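Local coordinates for protein 3-hexulose-6-phosphate synthase (Mycobacterium gastri, PDB 3AJX) that is a TIM-barrel enzyme of the synthase type that carries a bound magnesium ion in its barrel, at residues A[53-58]-A[78-83]. The protein carries 1 engineered substitution. Numbering follows the deposited sequence.
Sequences DKIVFA and ADLVTV
The phenyl ring of F57 takes the CD1 methyl of L80 at its edge, near the ring plane, with F57 CD1 and L80 CD1 4.0 Å apart; the CG2 methyl of T82 is modelled too close to the ring to carry weight. With CG anti to the backbone N (chi1 -177°), the F57 ring swings forward along its strand, which brings its near edge beside L80 CD1. The ring also touches E30 and V107 of the flanking strands. The same L80 methyl meets I55, whose CG2 is 3.7 Å from L80 CD1, so I55, F57 and L80 form an apolar row on one face of the sheet. On the other face the methyl of A58 packs against that of A78 and, more loosely, against V81 CG1; I44 of helix 42-50 covers both alanines, and helix 66-75 covers V81.

The carboxylate of D79 turns back across the strand start: OD1 accepts the amide of V56 through its anti lone pair, at 2.8 Å from V56 N and almost straight (175°). OD1 also has a salt bridge to K48, which would help hold the carboxylate in place. V56 O is gripped by two amides, D79 N at 2.8 Å in the carbonyl plane and L80 N at 3.1 Å, the latter tilted from that plane. Further along, A58 N donates to L80 O at 2.8 Å and T82 N to A58 O at 3.2 Å, the alternation expected of parallel strands; T82 OG1 is hydrogen-bonded to D59, which with E30 forms the magnesium site.

The axes of 55-58 and 80-83 approach to 4.7 Å at 23°, with F57 opposite L80 and A58 opposite V81, which shows neighbouring parallel strands; their connection through helix 66-75 makes them a beta-alpha-beta unit of the closed eight-stranded TIM barrel.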
ATOM      1  N   ASP A  53      -9.907   7.610 -23.589  1.00 16.08           N
ATOM      2  CA  ASP A  53     -10.472   8.912 -23.272  1.00 17.59           C
ATOM      3  C   ASP A  53     -11.190   8.966 -21.928  1.00 16.74           C
ATOM      4  O   ASP A  53     -11.952   9.893 -21.653  1.00 17.57           O
ATOM      5  CB  ASP A  53     -11.394   9.371 -24.403  1.00 20.44           C
ATOM      6  CG  ASP A  53     -10.653   9.520 -25.723  1.00 23.65           C
ATOM      7  OD1 ASP A  53      -9.525  10.058 -25.708  1.00 25.05           O
ATOM      8  OD2 ASP A  53     -11.196   9.107 -26.770  1.00 25.34           O
ATOM      9  N   LYS A  54     -10.936   7.964 -21.092  1.00 14.77           N
ATOM     10  CA  LYS A  54     -11.517   7.912 -19.759  1.00 13.48           C
ATOM     11  C   LYS A  54     -10.384   8.204 -18.786  1.00 13.27           C
ATOM     12  O   LYS A  54      -9.224   7.927 -19.084  1.00 14.03           O
ATOM     13  CB  LYS A  54     -12.086   6.522 -19.462  1.00 14.32           C
ATOM     14  CG  LYS A  54     -13.365   6.191 -20.208  1.00 13.46           C
ATOM     15  CD  LYS A  54     -14.529   7.020 -19.702  1.00 15.02           C
ATOM     16  CE  LYS A  54     -15.786   6.734 -20.497  1.00 14.95           C
ATOM     17  NZ  LYS A  54     -16.933   7.566 -20.047  1.00 14.85           N
ATOM     18  N   ILE A  55     -10.716   8.773 -17.633  1.00 12.41           N
ATOM     19  CA  ILE A  55      -9.703   9.063 -16.626  1.00 10.35           C
ATOM     20  C   ILE A  55      -9.403   7.762 -15.893  1.00 10.73           C
ATOM     21  O   ILE A  55     -10.301   7.153 -15.311  1.00 11.08           O
ATOM     22  CB  ILE A  55     -10.208  10.112 -15.617  1.00 11.26           C
ATOM     23  CG1 ILE A  55     -10.397  11.455 -16.324  1.00 12.45           C
ATOM     24  CG2 ILE A  55      -9.227  10.242 -14.454  1.00 11.61           C
ATOM     25  CD1 ILE A  55     -11.070  12.514 -15.479  1.00 13.78           C
ATOM     26  N   VAL A  56      -8.144   7.335 -15.933  1.00  9.89           N
ATOM     27  CA  VAL A  56      -7.732   6.103 -15.269  1.00 10.10           C
ATOM     28  C   VAL A  56      -7.068   6.434 -13.935  1.00  9.38           C
ATOM     29  O   VAL A  56      -6.089   7.176 -13.874  1.00 10.98           O
ATOM     30  CB  VAL A  56      -6.784   5.287 -16.167  1.00 10.50           C
ATOM     31  CG1 VAL A  56      -6.239   4.090 -15.405  1.00 12.00           C
ATOM     32  CG2 VAL A  56      -7.548   4.804 -17.401  1.00 10.61           C
ATOM     33  N   PHE A  57      -7.631   5.864 -12.876  1.00  8.73           N
ATOM     34  CA  PHE A  57      -7.219   6.081 -11.491  1.00  8.09           C
ATOM     35  C   PHE A  57      -6.504   4.830 -10.956  1.00  8.00           C
ATOM     36  O   PHE A  57      -7.104   3.762 -10.867  1.00  8.16           O
ATOM     37  CB  PHE A  57      -8.514   6.372 -10.718  1.00  8.34           C
ATOM     38  CG  PHE A  57      -8.343   6.698  -9.265  1.00  8.99           C
ATOM     39  CD1 PHE A  57      -8.620   7.983  -8.802  1.00  8.88           C
ATOM     40  CD2 PHE A  57      -8.071   5.697  -8.338  1.00  8.64           C
ATOM     41  CE1 PHE A  57      -8.645   8.265  -7.438  1.00  8.47           C
ATOM     42  CE2 PHE A  57      -8.094   5.969  -6.975  1.00  9.00           C
ATOM     43  CZ  PHE A  57      -8.387   7.260  -6.524  1.00  9.45           C
ATOM     44  N   ALA A  58      -5.221   4.960 -10.622  1.00  8.13           N
ATOM     45  CA  ALA A  58      -4.455   3.829 -10.087  1.00  6.96           C
ATOM     46  C   ALA A  58      -4.386   3.970  -8.569  1.00  6.96           C
ATOM     47  O   ALA A  58      -3.721   4.875  -8.059  1.00  6.44           O
ATOM     48  CB  ALA A  58      -3.044   3.807 -10.690  1.00  6.87           C
ATOM     49  N   ALA A  78      -1.670   5.679 -15.978  1.00  9.46           N
ATOM     50  CA  ALA A  78      -2.579   6.282 -15.016  1.00 10.63           C
ATOM     51  C   ALA A  78      -2.633   7.794 -15.197  1.00  8.13           C
ATOM     52  O   ALA A  78      -1.635   8.425 -15.543  1.00  9.47           O
ATOM     53  CB  ALA A  78      -2.140   5.946 -13.595  1.00 10.08           C
ATOM     54  N   ASP A  79      -3.813   8.363 -14.966  1.00  7.92           N
ATOM     55  CA  ASP A  79      -4.011   9.803 -15.058  1.00  8.14           C
ATOM     56  C   ASP A  79      -3.996  10.359 -13.642  1.00  7.94           C
ATOM     57  O   ASP A  79      -3.655  11.518 -13.418  1.00  9.38           O
ATOM     58  CB  ASP A  79      -5.353  10.115 -15.716  1.00  9.88           C
ATOM     59  CG  ASP A  79      -5.409   9.655 -17.157  1.00 10.73           C
ATOM     60  OD1 ASP A  79      -6.237   8.771 -17.468  1.00 10.51           O
ATOM     61  OD2 ASP A  79      -4.613  10.179 -17.969  1.00 12.35           O
ATOM     62  N   LEU A  80      -4.373   9.509 -12.692  1.00  7.90           N
ATOM     63  CA  LEU A  80      -4.409   9.873 -11.282  1.00  8.08           C
ATOM     64  C   LEU A  80      -3.860   8.711 -10.465  1.00  8.88           C
ATOM     65  O   LEU A  80      -4.068   7.548 -10.811  1.00  8.44           O
ATOM     66  CB  LEU A  80      -5.850  10.153 -10.837  1.00  8.48           C
ATOM     67  CG  LEU A  80      -6.590  11.334 -11.474  1.00  7.24           C
ATOM     68  CD1 LEU A  80      -8.067  11.273 -11.091  1.00  8.09           C
ATOM     69  CD2 LEU A  80      -5.961  12.640 -11.021  1.00  8.98           C
ATOM     70  N   VAL A  81      -3.159   9.029  -9.381  1.00  8.32           N
ATOM     71  CA  VAL A  81      -2.597   8.009  -8.506  1.00  9.26           C
ATOM     72  C   VAL A  81      -2.869   8.406  -7.064  1.00  8.45           C
ATOM     73  O   VAL A  81      -2.924   9.593  -6.745  1.00  8.55           O
ATOM     74  CB  VAL A  81      -1.070   7.872  -8.694  1.00 11.43           C
ATOM     75  CG1 VAL A  81      -0.752   7.496 -10.132  1.00 12.94           C
ATOM     76  CG2 VAL A  81      -0.380   9.166  -8.311  1.00 14.45           C
ATOM     77  N   THR A  82      -3.055   7.414  -6.200  1.00  6.14           N
ATOM     78  CA  THR A  82      -3.304   7.698  -4.795  1.00  5.88           C
ATOM     79  C   THR A  82      -2.074   7.499  -3.936  1.00  6.05           C
ATOM     80  O   THR A  82      -1.265   6.600  -4.175  1.00  7.99           O
ATOM     81  CB  THR A  82      -4.424   6.815  -4.188  1.00  6.31           C
ATOM     82  OG1 THR A  82      -4.102   5.428  -4.342  1.00  6.76           O
ATOM     83  CG2 THR A  82      -5.743   7.110  -4.846  1.00  6.09           C
ATOM     84  N   VAL A  83      -1.953   8.364  -2.935  1.00  6.76           N
ATOM     85  CA  VAL A  83      -0.883   8.318  -1.951  1.00  6.15           C
ATOM     86  C   VAL A  83      -1.657   8.402  -0.643  1.00  6.43           C
ATOM     87  O   VAL A  83      -2.639   9.140  -0.559  1.00  7.29           O
ATOM     88  CB  VAL A  83       0.052   9.538  -2.052  1.00  7.94           C
ATOM     89  CG1 VAL A  83       1.106   9.486  -0.944  1.00  8.26           C
ATOM     90  CG2 VAL A  83       0.711   9.575  -3.414  1.00  9.80           C
TER